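Transglutaminase-like domain-containing protein (Streptococcus suis, PDB 4XZ7) probably catalyses transglutaminase-type acyl transfer, forming isopeptide cross-links, and acts as a homodimeric virulence factor that helps Streptococcus suis resist phagocytosis. Local coordinates at residues Arg190-Leu201 with Asp252-Gln260; Arg273-Pro281 with Leu373-Val383. One frame throughout, in Å; residues are numbered along the deposited sequence.

Contact 1 (Arg190-Leu201 with Asp252-Gln260); sequences RFIANDDLIHKL and DLFAVTERQ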
loop_
_atom_site.group_PDB
_atom_site.type_symbol
_atom_site.label_atom_id
_atom_site.label_comp_id
_atom_site.label_asym_id
_atom_site.label_seq_id
_atom_site.Cartn_x
_atom_site.Cartn_y
_atom_site.Cartn_z
ATOM N N ARG B 190 3.018 -19.412 -8.998
ATOM C CA ARG B 190 3.759 -18.206 -9.331
ATOM C C ARG B 190 5.255 -18.479 -9.260
ATOM O O ARG B 190 6.013 -18.052 -10.146
ATOM C CB ARG B 190 3.377 -17.069 -8.388
ATOM C CG ARG B 190 4.106 -15.799 -8.663
ATOM C CD ARG B 190 3.428 -15.028 -9.767
ATOM N NE ARG B 190 4.061 -13.739 -9.994
ATOM C CZ ARG B 190 3.809 -12.653 -9.265
ATOM N NH1 ARG B 190 2.946 -12.712 -8.257
ATOM N NH2 ARG B 190 4.421 -11.507 -9.540
ATOM N N PHE B 191 5.669 -19.207 -8.223
ATOM C CA PHE B 191 7.087 -19.465 -7.989
ATOM C C PHE B 191 7.669 -20.366 -9.079
ATOM O O PHE B 191 8.769 -20.111 -9.597
ATOM C CB PHE B 191 7.310 -20.092 -6.608
ATOM C CG PHE B 191 8.765 -20.268 -6.250
ATOM C CD1 PHE B 191 9.472 -19.241 -5.652
ATOM C CD2 PHE B 191 9.429 -21.461 -6.528
ATOM C CE1 PHE B 191 10.812 -19.393 -5.323
ATOM C CE2 PHE B 191 10.767 -21.623 -6.209
ATOM C CZ PHE B 191 11.465 -20.585 -5.605
ATOM N N ILE B 192 6.933 -21.415 -9.430
ATOM C CA ILE B 192 7.337 -22.292 -10.519
ATOM C C ILE B 192 7.398 -21.533 -11.856
ATOM O O ILE B 192 8.324 -21.740 -12.644
ATOM C CB ILE B 192 6.390 -23.492 -10.632
ATOM C CG1 ILE B 192 6.507 -24.348 -9.369
ATOM C CG2 ILE B 192 6.724 -24.325 -11.859
ATOM C CD1 ILE B 192 5.339 -25.281 -9.153
ATOM N N ALA B 193 6.446 -20.634 -12.110
ATOM C CA ALA B 193 6.494 -19.888 -13.374
ATOM C C ALA B 193 7.716 -18.956 -13.412
ATOM O O ALA B 193 8.373 -18.799 -14.448
ATOM C CB ALA B 193 5.211 -19.102 -13.588
ATOM N N ASN B 194 8.038 -18.359 -12.271
ATOM C CA ASN B 194 9.273 -17.592 -12.170
ATOM C C ASN B 194 10.527 -18.442 -12.425
ATOM O O ASN B 194 11.458 -17.999 -13.111
ATOM C CB ASN B 194 9.371 -16.917 -10.809
ATOM C CG ASN B 194 10.356 -15.769 -10.812
ATOM O OD1 ASN B 194 10.172 -14.792 -11.527
ATOM N ND2 ASN B 194 11.420 -15.895 -10.030
ATOM N N ASP B 195 10.553 -19.659 -11.877
ATOM C CA ASP B 195 11.653 -20.586 -12.124
ATOM C C ASP B 195 11.755 -20.895 -13.608
ATOM O O ASP B 195 12.852 -21.162 -14.139
ATOM C CB ASP B 195 11.469 -21.884 -11.341
ATOM C CG ASP B 195 12.223 -21.886 -10.029
ATOM O OD1 ASP B 195 12.815 -20.841 -9.669
ATOM O OD2 ASP B 195 12.211 -22.933 -9.349
ATOM N N ASP B 196 10.613 -20.851 -14.287
ATOM C CA ASP B 196 10.638 -21.048 -15.730
ATOM C C ASP B 196 11.276 -19.853 -16.424
ATOM O O ASP B 196 12.108 -20.026 -17.313
ATOM C CB ASP B 196 9.240 -21.293 -16.294
ATOM C CG ASP B 196 9.283 -21.791 -17.730
ATOM O OD1 ASP B 196 9.696 -22.961 -17.947
ATOM O OD2 ASP B 196 8.923 -21.007 -18.636
ATOM N N LEU B 197 10.881 -18.648 -16.020
ATOM C CA LEU B 197 11.514 -17.424 -16.523
ATOM C C LEU B 197 13.043 -17.434 -16.358
ATOM O O LEU B 197 13.784 -17.010 -17.257
ATOM C CB LEU B 197 10.917 -16.212 -15.817
ATOM C CG LEU B 197 9.850 -15.376 -16.530
ATOM C CD1 LEU B 197 9.203 -16.108 -17.659
ATOM C CD2 LEU B 197 8.792 -14.910 -15.529
ATOM N N ILE B 198 13.513 -17.937 -15.219
ATOM C CA ILE B 198 14.946 -18.039 -14.965
ATOM C C ILE B 198 15.593 -19.043 -15.900
ATOM O O ILE B 198 16.656 -18.773 -16.469
ATOM C CB ILE B 198 15.227 -18.447 -13.513
ATOM C CG1 ILE B 198 14.742 -17.345 -12.569
ATOM C CG2 ILE B 198 16.696 -18.693 -13.302
ATOM C CD1 ILE B 198 14.726 -17.777 -11.146
ATOM N N HIS B 199 14.945 -20.201 -16.051
ATOM C CA HIS B 199 15.394 -21.233 -16.982
ATOM C C HIS B 199 15.574 -20.640 -18.377
ATOM O O HIS B 199 16.589 -20.874 -19.042
ATOM C CB HIS B 199 14.394 -22.395 -17.022
ATOM C CG HIS B 199 14.992 -23.703 -17.444
ATOM N ND1 HIS B 199 15.492 -23.923 -18.710
ATOM C CD2 HIS B 199 15.152 -24.867 -16.770
ATOM C CE1 HIS B 199 15.945 -25.161 -18.796
ATOM N NE2 HIS B 199 15.748 -25.756 -17.633
ATOM N N LYS B 200 14.598 -19.854 -18.813
ATOM C CA LYS B 200 14.690 -19.212 -20.117
ATOM C C LYS B 200 15.845 -18.216 -20.179
ATOM O O LYS B 200 16.507 -18.106 -21.217
ATOM C CB LYS B 200 13.373 -18.521 -20.465
ATOM C CG LYS B 200 12.354 -19.460 -21.102
ATOM C CD LYS B 200 10.972 -18.828 -21.197
ATOM C CE LYS B 200 9.974 -19.809 -21.794
ATOM N NZ LYS B 200 8.595 -19.248 -21.815
ATOM N N LEU B 201 16.100 -17.488 -19.088
ATOM C CA LEU B 201 17.282 -16.613 -19.085
ATOM C C LEU B 201 18.552 -17.455 -19.254
ATOM O O LEU B 201 19.482 -17.047 -19.944
ATOM C CB LEU B 201 17.376 -15.769 -17.807
ATOM C CG LEU B 201 16.305 -14.704 -17.583
ATOM C CD1 LEU B 201 16.484 -14.044 -16.224
ATOM C CD2 LEU B 201 16.357 -13.661 -18.694
ATOM N N ASP B 252 13.145 -7.878 -5.338
ATOM C CA ASP B 252 12.578 -9.193 -5.072
ATOM C C ASP B 252 12.721 -10.142 -6.258
ATOM O O ASP B 252 13.235 -9.775 -7.316
ATOM C CB ASP B 252 11.102 -9.107 -4.624
ATOM C CG ASP B 252 10.126 -8.703 -5.732
ATOM O OD1 ASP B 252 10.430 -8.822 -6.932
ATOM O OD2 ASP B 252 9.004 -8.278 -5.378
ATOM N N LEU B 253 12.215 -11.351 -6.076
ATOM C CA LEU B 253 12.488 -12.441 -6.998
ATOM C C LEU B 253 11.878 -12.237 -8.377
ATOM O O LEU B 253 12.188 -12.985 -9.299
ATOM C CB LEU B 253 12.003 -13.768 -6.419
ATOM C CG LEU B 253 10.510 -14.071 -6.245
ATOM C CD1 LEU B 253 10.342 -15.576 -5.930
ATOM C CD2 LEU B 253 9.877 -13.242 -5.140
ATOM N N PHE B 254 11.027 -11.222 -8.519
ATOM C CA PHE B 254 10.344 -10.980 -9.791
ATOM C C PHE B 254 10.964 -9.848 -10.599
ATOM O O PHE B 254 10.554 -9.580 -11.730
ATOM C CB PHE B 254 8.880 -10.664 -9.538
ATOM C CG PHE B 254 8.156 -11.743 -8.787
ATOM C CD1 PHE B 254 8.061 -13.032 -9.310
ATOM C CD2 PHE B 254 7.568 -11.476 -7.573
ATOM C CE1 PHE B 254 7.392 -14.020 -8.623
ATOM C CE2 PHE B 254 6.890 -12.469 -6.885
ATOM C CZ PHE B 254 6.805 -13.738 -7.411
ATOM N N ALA B 255 11.947 -9.183 -10.011
ATOM C CA ALA B 255 12.467 -7.954 -10.576
ATOM C C ALA B 255 13.144 -8.154 -11.948
ATOM O O ALA B 255 12.820 -7.449 -12.901
ATOM C CB ALA B 255 13.427 -7.310 -9.605
ATOM N N VAL B 256 14.092 -9.069 -12.076
ATOM C CA VAL B 256 14.722 -9.149 -13.395
ATOM C C VAL B 256 13.913 -10.048 -14.327
ATOM O O VAL B 256 13.950 -9.879 -15.543
ATOM C CB VAL B 256 16.225 -9.588 -13.334
ATOM C CG1 VAL B 256 16.716 -9.749 -11.912
ATOM C CG2 VAL B 256 16.541 -10.795 -14.242
ATOM N N THR B 257 13.122 -10.949 -13.757
ATOM C CA THR B 257 12.408 -11.932 -14.560
ATOM C C THR B 257 11.111 -11.389 -15.163
ATOM O O THR B 257 10.911 -11.476 -16.365
ATOM C CB THR B 257 12.091 -13.183 -13.735
ATOM O OG1 THR B 257 11.651 -12.801 -12.421
ATOM C CG2 THR B 257 13.327 -14.063 -13.628
ATOM N N GLU B 258 10.232 -10.849 -14.322
ATOM C CA GLU B 258 8.965 -10.269 -14.763
ATOM C C GLU B 258 9.074 -8.801 -15.148
ATOM O O GLU B 258 8.600 -8.368 -16.203
ATOM C CB GLU B 258 7.911 -10.402 -13.660
ATOM C CG GLU B 258 7.634 -11.851 -13.285
ATOM C CD GLU B 258 6.477 -11.996 -12.314
ATOM O OE1 GLU B 258 5.924 -10.976 -11.840
ATOM O OE2 GLU B 258 6.125 -13.148 -12.022
ATOM N N ARG B 259 9.684 -8.026 -14.266
ATOM C CA ARG B 259 9.716 -6.581 -14.435
ATOM C C ARG B 259 10.795 -6.148 -15.427
ATOM O O ARG B 259 10.671 -5.103 -16.068
ATOM C CB ARG B 259 9.933 -5.934 -13.074
ATOM C CG ARG B 259 9.840 -4.433 -13.014
ATOM C CD ARG B 259 9.980 -4.056 -11.568
ATOM N NE ARG B 259 9.788 -2.635 -11.315
ATOM C CZ ARG B 259 10.748 -1.821 -10.895
ATOM N NH1 ARG B 259 11.971 -2.301 -10.693
ATOM N NH2 ARG B 259 10.487 -0.539 -10.660
ATOM N N GLN B 260 11.855 -6.947 -15.525
ATOM C CA GLN B 260 13.013 -6.664 -16.377
ATOM C C GLN B 260 13.707 -5.359 -15.986
ATOM O O GLN B 260 14.375 -4.711 -16.794
ATOM C CB GLN B 260 12.591 -6.635 -17.846
ATOM C CG GLN B 260 11.824 -7.879 -18.286
ATOM C CD GLN B 260 11.683 -7.967 -19.789
ATOM O OE1 GLN B 260 10.959 -7.188 -20.398
ATOM N NE2 GLN B 260 12.398 -8.907 -20.397
#
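Arg190 grips Glu258 side-on, Arg190 NE donating to Glu258 OE2 at 3.0 Å and Arg190 NH2 reaching Glu258 OE1 at 2.8 Å. This bidentate salt bridge helps tie helix 188-205 to the short, weakly bonded helix 255-259 of the transglutaminase-like domain; the two segment axes cross nearly at right angles. Guanidinium and carboxylate are almost coplanar, which lets two N-H groups face two oxygens. The same guanidinium lies flat on Phe254, planes 11° apart, in a cation-pi stack with Arg190 CZ 3.9 Å from the ring centroid. A bend at chi2 (83°) turns the arginine chain so that one face is given to the ring while its edge is kept for Glu258. Lys182 and Asn183 take further N-H groups, so the charged head is held on several sides, and Leu253 CG backs the other face of the Phe254 ring.

One turn further along the helix, the buried amide of Asn194 uses both its ends. Thr257 OG1 donates to Asn194 OD1 at 2.6 Å, in the carbonyl plane and on a lone pair, whereas Asn194 ND2 reaches Leu253 O by a bent bond (135°) from above the peptide carbonyl plane. Asparagine suits the place because one short side chain can both accept and donate.

Thr257 is a knob in the hole formed by Asn194, Leu197, Ile198 and Leu201: its hydroxyl meets the amide while its methyl faces hydrocarbon. Upstream, Phe191 meets Leu253 and also the ring of Phe107 of the second subunit. Asp252 OD1 accepts from Phe254 N, a capping bond at the turn leading into the helix. On the methyl side of the knob, Thr257 CG2 rests 3.7 Å from Ile198 CG1.

Contact 2 (Arg273-Pro281 with Leu373-Val383); sequences RAFNMLGLP and LLLFNKEKSLV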
loop_
_atom_site.group_PDB
_atom_site.type_symbol
_atom_site.label_atom_id
_atom_site.label_comp_id
_atom_site.label_asym_id
_atom_site.label_seq_id
_atom_site.Cartn_x
_atom_site.Cartn_y
_atom_site.Cartn_z
ATOM N N ARG B 273 19.794 -18.012 -7.809
ATOM C CA ARG B 273 18.841 -19.061 -8.182
ATOM C C ARG B 273 19.326 -19.786 -9.436
ATOM O O ARG B 273 19.420 -21.015 -9.445
ATOM C CB ARG B 273 17.440 -18.491 -8.411
ATOM C CG ARG B 273 16.375 -19.548 -8.634
ATOM C CD ARG B 273 16.004 -20.268 -7.340
ATOM N NE ARG B 273 14.921 -21.227 -7.549
ATOM C CZ ARG B 273 14.629 -22.207 -6.705
ATOM N NH1 ARG B 273 15.331 -22.352 -5.589
ATOM N NH2 ARG B 273 13.644 -23.048 -6.973
ATOM N N ALA B 274 19.652 -19.024 -10.477
ATOM C CA ALA B 274 20.167 -19.592 -11.730
ATOM C C ALA B 274 21.426 -20.463 -11.561
ATOM O O ALA B 274 21.558 -21.501 -12.201
ATOM C CB ALA B 274 20.451 -18.481 -12.706
ATOM N N PHE B 275 22.352 -20.030 -10.713
ATOM C CA PHE B 275 23.596 -20.758 -10.505
ATOM C C PHE B 275 23.366 -22.075 -9.774
ATOM O O PHE B 275 24.056 -23.063 -10.028
ATOM C CB PHE B 275 24.593 -19.901 -9.725
ATOM C CG PHE B 275 25.105 -18.713 -10.499
ATOM C CD1 PHE B 275 25.150 -18.742 -11.885
ATOM C CD2 PHE B 275 25.537 -17.574 -9.842
ATOM C CE1 PHE B 275 25.629 -17.649 -12.605
ATOM C CE2 PHE B 275 26.014 -16.471 -10.558
ATOM C CZ PHE B 275 26.056 -16.513 -11.939
ATOM N N ASN B 276 22.411 -22.078 -8.848
ATOM C CA ASN B 276 22.080 -23.306 -8.142
ATOM C C ASN B 276 21.472 -24.291 -9.133
ATOM O O ASN B 276 21.794 -25.477 -9.099
ATOM C CB ASN B 276 21.139 -23.045 -6.963
ATOM C CG ASN B 276 21.870 -22.508 -5.745
ATOM O OD1 ASN B 276 23.001 -22.895 -5.472
ATOM N ND2 ASN B 276 21.231 -21.591 -5.017
ATOM N N MET B 277 20.615 -23.802 -10.027
ATOM C CA MET B 277 20.089 -24.648 -11.090
ATOM C C MET B 277 21.222 -25.257 -11.926
ATOM O O MET B 277 21.157 -26.421 -12.320
ATOM C CB MET B 277 19.145 -23.856 -11.990
ATOM C CG MET B 277 17.791 -23.542 -11.356
ATOM S SD MET B 277 16.749 -22.502 -12.389
ATOM C CE MET B 277 16.609 -23.493 -13.873
ATOM N N LEU B 278 22.261 -24.466 -12.180
ATOM C CA LEU B 278 23.366 -24.881 -13.039
ATOM C C LEU B 278 24.393 -25.743 -12.313
ATOM O O LEU B 278 25.442 -26.060 -12.862
ATOM C CB LEU B 278 24.059 -23.648 -13.627
ATOM C CG LEU B 278 23.285 -22.831 -14.662
ATOM C CD1 LEU B 278 23.928 -21.458 -14.880
ATOM C CD2 LEU B 278 23.185 -23.601 -15.971
ATOM N N GLY B 279 24.104 -26.112 -11.073
ATOM C CA GLY B 279 25.029 -26.921 -10.303
ATOM C C GLY B 279 26.145 -26.103 -9.683
ATOM O O GLY B 279 27.178 -26.642 -9.308
ATOM N N LEU B 280 25.942 -24.795 -9.566
ATOM C CA LEU B 280 26.966 -23.935 -9.003
ATOM C C LEU B 280 26.485 -23.342 -7.673
ATOM O O LEU B 280 25.815 -22.302 -7.665
ATOM C CB LEU B 280 27.320 -22.823 -9.990
ATOM C CG LEU B 280 28.347 -23.030 -11.111
ATOM C CD1 LEU B 280 28.810 -24.469 -11.212
ATOM C CD2 LEU B 280 27.772 -22.530 -12.443
ATOM N N PRO B 281 26.803 -24.013 -6.546
ATOM C CA PRO B 281 26.357 -23.577 -5.211
ATOM C C PRO B 281 26.462 -22.070 -5.019
ATOM O O PRO B 281 27.561 -21.516 -5.148
ATOM C CB PRO B 281 27.309 -24.312 -4.273
ATOM C CG PRO B 281 27.556 -25.629 -5.005
ATOM C CD PRO B 281 27.617 -25.243 -6.477
ATOM N N LEU B 373 19.872 -27.693 -2.809
ATOM C CA LEU B 373 20.073 -26.274 -2.529
ATOM C C LEU B 373 18.919 -25.415 -3.070
ATOM O O LEU B 373 18.724 -24.275 -2.642
ATOM C CB LEU B 373 21.406 -25.798 -3.114
ATOM C CG LEU B 373 22.702 -26.412 -2.567
ATOM C CD1 LEU B 373 23.914 -25.675 -3.128
ATOM C CD2 LEU B 373 22.735 -26.421 -1.046
ATOM N N LEU B 374 18.161 -25.966 -4.009
ATOM C CA LEU B 374 17.006 -25.279 -4.581
ATOM C C LEU B 374 15.775 -25.287 -3.664
ATOM O O LEU B 374 14.850 -24.487 -3.860
ATOM C CB LEU B 374 16.630 -25.916 -5.916
ATOM C CG LEU B 374 17.563 -25.674 -7.089
ATOM C CD1 LEU B 374 17.124 -26.528 -8.278
ATOM C CD2 LEU B 374 17.539 -24.181 -7.450
ATOM N N LEU B 375 15.760 -26.215 -2.702
ATOM C CA LEU B 375 14.683 -26.364 -1.709
ATOM C C LEU B 375 13.360 -26.856 -2.275
ATOM O O LEU B 375 12.665 -27.655 -1.647
ATOM C CB LEU B 375 14.422 -25.041 -0.975
ATOM C CG LEU B 375 15.469 -24.571 0.035
ATOM C CD1 LEU B 375 14.865 -23.503 0.953
ATOM C CD2 LEU B 375 16.039 -25.742 0.838
ATOM N N PHE B 376 12.996 -26.362 -3.446
ATOM C CA PHE B 376 11.694 -26.663 -4.015
ATOM C C PHE B 376 11.806 -26.589 -5.519
ATOM O O PHE B 376 12.712 -25.946 -6.032
ATOM C CB PHE B 376 10.649 -25.677 -3.480
ATOM C CG PHE B 376 9.280 -25.816 -4.094
ATOM C CD1 PHE B 376 8.387 -26.766 -3.633
ATOM C CD2 PHE B 376 8.873 -24.959 -5.103
ATOM C CE1 PHE B 376 7.117 -26.878 -4.193
ATOM C CE2 PHE B 376 7.614 -25.064 -5.659
ATOM C CZ PHE B 376 6.735 -26.026 -5.206
ATOM N N ASN B 377 10.891 -27.246 -6.219
ATOM C CA ASN B 377 10.939 -27.325 -7.670
ATOM C C ASN B 377 12.278 -27.905 -8.132
ATOM O O ASN B 377 12.815 -27.509 -9.172
ATOM C CB ASN B 377 10.700 -25.945 -8.289
ATOM C CG ASN B 377 10.231 -26.032 -9.719
ATOM O OD1 ASN B 377 9.772 -27.084 -10.158
ATOM N ND2 ASN B 377 10.354 -24.936 -10.460
ATOM N N LYS B 378 12.796 -28.851 -7.343
ATOM C CA LYS B 378 14.116 -29.461 -7.540
ATOM C C LYS B 378 14.336 -30.024 -8.940
ATOM O O LYS B 378 15.476 -30.208 -9.367
ATOM C CB LYS B 378 14.343 -30.588 -6.518
ATOM C CG LYS B 378 14.391 -30.112 -5.083
ATOM C CD LYS B 378 14.812 -31.203 -4.113
ATOM C CE LYS B 378 15.036 -30.581 -2.742
ATOM N NZ LYS B 378 15.667 -31.524 -1.796
ATOM N N GLU B 379 13.248 -30.290 -9.648
ATOM C CA GLU B 379 13.339 -30.911 -10.957
ATOM C C GLU B 379 13.913 -29.956 -11.992
ATOM O O GLU B 379 14.469 -30.394 -12.991
ATOM C CB GLU B 379 11.965 -31.408 -11.412
ATOM C CG GLU B 379 11.191 -30.407 -12.260
ATOM C CD GLU B 379 11.021 -30.881 -13.692
ATOM O OE1 GLU B 379 10.952 -30.022 -14.598
ATOM O OE2 GLU B 379 10.950 -32.111 -13.904
ATOM N N LYS B 380 13.800 -28.653 -11.760
ATOM C CA LYS B 380 14.262 -27.704 -12.765
ATOM C C LYS B 380 15.788 -27.607 -12.776
ATOM O O LYS B 380 16.367 -26.972 -13.661
ATOM C CB LYS B 380 13.627 -26.328 -12.550
ATOM C CG LYS B 380 12.893 -25.826 -13.787
ATOM C CD LYS B 380 11.847 -26.843 -14.249
ATOM C CE LYS B 380 11.553 -26.703 -15.740
ATOM N NZ LYS B 380 11.316 -25.284 -16.138
ATOM N N SER B 381 16.428 -28.242 -11.797
ATOM C CA SER B 381 17.876 -28.442 -11.816
ATOM C C SER B 381 18.329 -28.989 -13.170
ATOM O O SER B 381 17.681 -29.864 -13.744
ATOM C CB SER B 381 18.303 -29.394 -10.696
ATOM O OG SER B 381 19.651 -29.814 -10.852
ATOM N N LEU B 382 19.433 -28.451 -13.674
ATOM C CA LEU B 382 19.928 -28.790 -15.002
ATOM C C LEU B 382 21.059 -29.787 -14.927
ATOM O O LEU B 382 21.660 -30.143 -15.939
ATOM C CB LEU B 382 20.396 -27.532 -15.726
ATOM C CG LEU B 382 19.314 -26.461 -15.862
ATOM C CD1 LEU B 382 19.829 -25.132 -15.350
ATOM C CD2 LEU B 382 18.878 -26.368 -17.311
ATOM N N VAL B 383 21.354 -30.227 -13.712
ATOM C CA VAL B 383 22.439 -31.167 -13.482
ATOM C C VAL B 383 21.926 -32.383 -12.717
ATOM O O VAL B 383 22.686 -33.064 -12.026
ATOM C CB VAL B 383 23.600 -30.504 -12.704
ATOM C CG1 VAL B 383 24.276 -29.434 -13.564
ATOM C CG2 VAL B 383 23.089 -29.900 -11.389
#
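Arg273 NH1 gives a short, nearly straight hydrogen bond (2.8 Å, 175°) to Leu374 O, entering in the carbonyl plane on a lone pair. Its neighbour NH2 reaches Phe376 O at 3.2 Å, tilted from that carbonyl plane. Two peptide oxygens of the loop after helix 359-365 thus share the edge of one guanidinium, while Leu374 CD2 sits over its face, offset toward the rim. Arginine suits the last turn of helix 264-277 because its flat, multiply donating head can bridge carbonyls that do not point the same way.

The helix finishes in a Schellman motif with Gly279 as C-prime residue, where positive phi favours glycine, and the chain passes through Pro281 into strand 282-288 of the five-stranded sheet of the transglutaminase-like domain. Val383 CG2 packs 3.7 Å from Gly279 CA. Near this end Met277 O accepts from Leu382 N at 3.0 Å, fixing the loop's return pass. Met277 fills the ground between the two passes. Its chain turns at chi3 (59°), bringing CE within 3.5 Å of Lys380 O, while Met277 CB touches Leu382 CD1. Leu278 and Leu382 lie side by side, pointing the same way.

Leu373 CD1 touches both Pro281 CB and Asn276 OD1, which Ala282 N holds. The loop's polar grip across the contact uses backbone groups, two carbonyls and one N-H, while side-chain packing buries the rest.

Contacts 1 and 2, with centres about 14 Å apart, meet through helix 188-205, which presents one side to segment 252-260 and another to the helix end and loop of contact 2. Asp195 is the polar link between them: its OD2 lies 2.8 Å from Arg273 NH2 in a salt bridge and 2.9 Å from Asn377 ND2 in a probable hydrogen bond. Asp195 probably balances the charge of Arg273 and helps fix its position on the loop carbonyls. Phe191 and His199 add packing, onto Arg273 and Leu382 respectively. Both contacts also border the second subunit, whose Phe107 stacks edge-to-face with Phe376 of contact 2 as well, so the dimer interface spans the pair.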